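Local coordinates for Sensory/regulatory protein rpfC (Xanthomonas campestris pv. campestris, PDB 3M6M) that probably receives a phosphoryl group on an aspartate of its receiver domain, as the response-regulator part of a hybrid sensor kinase in two-component signalling, at residues M17-D22 with V41-G46; N45-V50 with L66-M71. One frame throughout, in Å; residues are numbered along the deposited sequence.

In the fold
Interactions 1 and 2 lie about 9 Å apart, centre to centre, and share N45 and G46, the turn through which strand 40-44 passes into helix 47-56. In interaction 1 that strand pairs with strand 16-20; in interaction 2 the first turn of the helix packs on the loop 66-71. Both reach the magnesium ion, which D22 OD1 of interaction 1 binds at 2.5 Å and the backbone O of H67 in interaction 2 at 2.3 Å, with D65 completing the protein ligands. The two contacts also meet directly: D22 OD1 lies 3.4 Å from M68 CG, and V44 packs against Q49.

Interaction 1: M17-D22 with V41-G46; sequences MLVADD and VLCVNG. With MG (magnesium ion), chain T.
Strands 17-20 and 41-44 run parallel, pairing M17 with V41 through A20 with V44. L42 N donates to M17 O, and L42 O accepts V19 N at 2.8 Å in a nearly straight bond (166° at the hydrogen). V44 N then donates to V19 O, also at 2.8 Å, and a longer bond from D21 N to V44 O, 3.3 Å, carries the pairing just past the strand end. On one face of the sheet L18 and L42 share a chi1 of -173°, CG anti to the backbone N, and therefore run the same way side by side; L18 CD1 lies 3.4 Å from L42 O and 3.8 Å from L42 CD2. A20 CB meets V44 CG1 at 3.9 Å on the same face. On the opposite face V19 CG2 meets V41 CG1 at 3.8 Å, and V19 CB lies beside C43 SG. These are the first two strands of the receiver domain's five-stranded parallel sheet: 16-20 is flanked on its other side by strand 61-65, and 40-44 is outermost. Helix 47-56 covers L18 and A20, while helix 24-35 packs on M17, V41 and C43. Beyond the strands the chain enters the acidic site, with a CA-H...O contact from D22 CA to N45 O, 3.3 Å, and D22 OD1 on the magnesium. D21 OD1 accepts hydrogen bonds from the backbone N of H23 and from N26 ND2, and OD2 forms a salt bridge with K119.

Interaction 2: N45-V50 with L66-M71; sequences NGAEQV and LHMPGM. With MG (magnesium ion), chain T.
A47, in the first turn of helix 47-56, supplies the central apolar contact, its methyl group set between two methionines of the loop 66-71. From M71 come CG, 3.6 Å from A47 CB, and SD at nearly the same range; from M68 comes CE, 3.7 Å from A47 CB. M71 has CG anti to the backbone N (chi1 -177°) and continues extended to SD, then bends at chi3 (-67°), which carries its methyl end past A47 to E48. There M71 CE lies 3.7 Å from E48 CG, the two side chains crossing at a slant. The extended CB-CG-SD run of M68 sets SD 3.8 Å from G46 CA, and the bend at chi3 then turns CE onto A47, 3.5 Å from its N. Helix 73-85 extends the packing, M76 touching A47 and Q79 touching M71.

Polar atoms take part by proximity alone, since no hydrogen bond joins the two segments: M71 O sits 3.3 Å from A47 CB. The carboxylate of E48 instead forms a salt bridge through OE2 with a basic side chain of another protein's chain, and G70 O accepts a hydrogen bond from a basic side chain there, so the partner chain touches both the helix start and the loop.

The metal interaction belongs to the start of the loop, where the backbone O of H67 binds magnesium. A loop leaving the third strand, with a backbone carbonyl on the metal two residues after an acidic ligand, here D65, is typical of the phosphorylation site of CheY-like receiver domains.

Interaction 1: M17-D22 with V41-G46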
# COMPACT_ATOMS: atom_id res chain seq x y z
N MET D 17 -4.79 36.60 29.41
CA MET D 17 -5.34 36.42 28.07
C MET D 17 -4.55 37.15 26.99
O MET D 17 -4.12 38.29 27.17
CB MET D 17 -6.80 36.87 28.02
CG MET D 17 -7.75 35.96 28.78
SD MET D 17 -7.95 34.36 27.99
CE MET D 17 -8.84 33.48 29.26
N LEU D 18 -4.38 36.47 25.85
CA LEU D 18 -3.75 37.06 24.68
C LEU D 18 -4.72 37.01 23.50
O LEU D 18 -5.24 35.95 23.16
CB LEU D 18 -2.44 36.33 24.35
CG LEU D 18 -1.52 36.88 23.25
CD1 LEU D 18 -1.18 38.35 23.45
CD2 LEU D 18 -0.26 36.04 23.18
N VAL D 19 -4.97 38.18 22.91
CA VAL D 19 -5.97 38.31 21.86
C VAL D 19 -5.35 38.86 20.58
O VAL D 19 -4.57 39.82 20.61
CB VAL D 19 -7.14 39.23 22.31
CG1 VAL D 19 -8.19 39.34 21.21
CG2 VAL D 19 -7.78 38.71 23.59
N ALA D 20 -5.68 38.23 19.45
CA ALA D 20 -5.22 38.69 18.14
C ALA D 20 -6.38 38.91 17.16
O ALA D 20 -7.16 37.99 16.90
CB ALA D 20 -4.20 37.73 17.56
N ASP D 21 -6.48 40.13 16.65
CA ASP D 21 -7.43 40.48 15.59
C ASP D 21 -6.89 41.69 14.84
O ASP D 21 -6.37 42.63 15.45
CB ASP D 21 -8.81 40.79 16.18
CG ASP D 21 -9.89 40.83 15.12
OD1 ASP D 21 -9.85 41.72 14.24
OD2 ASP D 21 -10.81 39.98 15.17
N ASP D 22 -7.02 41.66 13.51
CA ASP D 22 -6.47 42.72 12.66
C ASP D 22 -7.26 44.03 12.68
O ASP D 22 -6.74 45.07 12.27
CB ASP D 22 -6.25 42.22 11.22
CG ASP D 22 -7.51 41.67 10.59
OD1 ASP D 22 -8.13 40.74 11.16
OD2 ASP D 22 -7.89 42.14 9.49
N VAL D 41 -5.64 41.20 30.01
CA VAL D 41 -5.65 41.08 28.55
C VAL D 41 -4.45 41.77 27.90
O VAL D 41 -3.98 42.81 28.37
CB VAL D 41 -6.94 41.70 27.93
CG1 VAL D 41 -7.35 40.94 26.68
CG2 VAL D 41 -8.08 41.73 28.93
N LEU D 42 -3.95 41.17 26.82
CA LEU D 42 -3.07 41.85 25.88
C LEU D 42 -3.59 41.63 24.46
O LEU D 42 -3.80 40.49 24.03
CB LEU D 42 -1.62 41.37 26.00
CG LEU D 42 -0.57 42.15 25.17
CD1 LEU D 42 -0.18 43.46 25.84
CD2 LEU D 42 0.66 41.30 24.90
N CYS D 43 -3.81 42.73 23.75
CA CYS D 43 -4.31 42.68 22.38
C CYS D 43 -3.19 42.97 21.39
O CYS D 43 -2.38 43.87 21.60
CB CYS D 43 -5.46 43.66 22.18
SG CYS D 43 -6.92 43.21 23.12
N VAL D 44 -3.18 42.20 20.30
CA VAL D 44 -2.14 42.32 19.29
C VAL D 44 -2.75 42.30 17.88
O VAL D 44 -3.89 41.85 17.70
CB VAL D 44 -1.02 41.26 19.52
CG1 VAL D 44 -1.26 39.99 18.69
CG2 VAL D 44 0.35 41.87 19.26
N ASN D 45 -2.00 42.78 16.89
CA ASN D 45 -2.56 43.07 15.56
C ASN D 45 -2.62 41.91 14.57
O ASN D 45 -3.33 41.99 13.56
CB ASN D 45 -1.83 44.27 14.93
CG ASN D 45 -2.19 45.60 15.57
OD1 ASN D 45 -1.90 46.66 15.01
ND2 ASN D 45 -2.83 45.56 16.74
N GLY D 46 -1.88 40.84 14.83
CA GLY D 46 -1.81 39.70 13.91
C GLY D 46 -1.25 38.43 14.52
O GLY D 46 -0.93 38.39 15.70
MG MG T . -10.30 39.62 10.45

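Interaction 2: N45-V50 with L66-M71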
# COMPACT_ATOMS: atom_id res chain seq x y z
N ASN D 45 -2.00 42.78 16.89
CA ASN D 45 -2.56 43.07 15.56
C ASN D 45 -2.62 41.91 14.57
O ASN D 45 -3.33 41.99 13.56
CB ASN D 45 -1.83 44.27 14.93
CG ASN D 45 -2.19 45.60 15.57
OD1 ASN D 45 -1.90 46.66 15.01
ND2 ASN D 45 -2.83 45.56 16.74
N GLY D 46 -1.88 40.84 14.83
CA GLY D 46 -1.81 39.70 13.91
C GLY D 46 -1.25 38.43 14.52
O GLY D 46 -0.93 38.39 15.70
N ALA D 47 -1.13 37.40 13.69
CA ALA D 47 -0.69 36.07 14.13
C ALA D 47 0.79 36.00 14.50
O ALA D 47 1.16 35.26 15.41
CB ALA D 47 -1.03 35.02 13.08
N GLU D 48 1.62 36.76 13.80
CA GLU D 48 3.06 36.77 14.07
C GLU D 48 3.38 37.43 15.40
O GLU D 48 4.32 37.02 16.10
CB GLU D 48 3.82 37.47 12.94
CG GLU D 48 4.05 36.61 11.72
CD GLU D 48 4.51 37.40 10.51
OE1 GLU D 48 4.43 36.85 9.39
OE2 GLU D 48 4.94 38.56 10.67
N GLN D 49 2.59 38.44 15.74
CA GLN D 49 2.80 39.23 16.95
C GLN D 49 2.40 38.49 18.23
O GLN D 49 2.98 38.72 19.29
CB GLN D 49 2.08 40.58 16.86
CG GLN D 49 2.54 41.49 15.72
CD GLN D 49 1.72 41.33 14.45
OE1 GLN D 49 1.42 40.22 14.01
NE2 GLN D 49 1.34 42.46 13.85
N VAL D 50 1.40 37.61 18.13
CA VAL D 50 1.02 36.76 19.27
C VAL D 50 2.09 35.70 19.54
O VAL D 50 2.40 35.40 20.69
CB VAL D 50 -0.43 36.15 19.14
CG1 VAL D 50 -0.88 36.08 17.71
CG2 VAL D 50 -0.53 34.77 19.80
N LEU D 66 -9.54 34.20 12.98
CA LEU D 66 -9.20 33.29 11.89
C LEU D 66 -8.65 34.03 10.67
O LEU D 66 -7.59 33.66 10.16
CB LEU D 66 -10.39 32.41 11.49
CG LEU D 66 -10.20 31.39 10.36
CD1 LEU D 66 -9.05 30.42 10.62
CD2 LEU D 66 -11.50 30.63 10.11
N HIS D 67 -9.35 35.06 10.21
CA HIS D 67 -8.95 35.75 8.99
C HIS D 67 -8.23 37.07 9.25
O HIS D 67 -8.83 38.08 9.60
CB HIS D 67 -10.14 35.91 8.04
CG HIS D 67 -10.62 34.61 7.48
ND1 HIS D 67 -11.80 34.03 7.87
CD2 HIS D 67 -10.07 33.77 6.57
CE1 HIS D 67 -11.97 32.89 7.22
NE2 HIS D 67 -10.92 32.71 6.43
N MET D 68 -6.91 37.01 9.08
CA MET D 68 -6.03 38.17 9.19
C MET D 68 -5.07 38.13 8.00
O MET D 68 -4.73 37.05 7.53
CB MET D 68 -5.23 38.12 10.50
CG MET D 68 -6.08 38.14 11.77
SD MET D 68 -5.12 38.02 13.30
CE MET D 68 -4.43 36.37 13.15
N PRO D 69 -4.65 39.31 7.50
CA PRO D 69 -3.68 39.35 6.40
C PRO D 69 -2.29 38.87 6.82
O PRO D 69 -1.95 38.93 8.01
CB PRO D 69 -3.63 40.84 6.02
CG PRO D 69 -4.86 41.45 6.63
CD PRO D 69 -5.10 40.66 7.88
N GLY D 70 -1.51 38.39 5.86
CA GLY D 70 -0.15 37.92 6.11
C GLY D 70 -0.13 36.50 6.66
O GLY D 70 0.13 35.55 5.92
N MET D 71 -0.38 36.37 7.95
CA MET D 71 -0.52 35.07 8.61
C MET D 71 -1.87 34.99 9.30
O MET D 71 -2.21 35.83 10.13
CB MET D 71 0.61 34.84 9.62
CG MET D 71 0.58 33.46 10.29
SD MET D 71 1.86 33.19 11.55
CE MET D 71 3.31 33.19 10.50
MG MG T . -10.30 39.62 10.45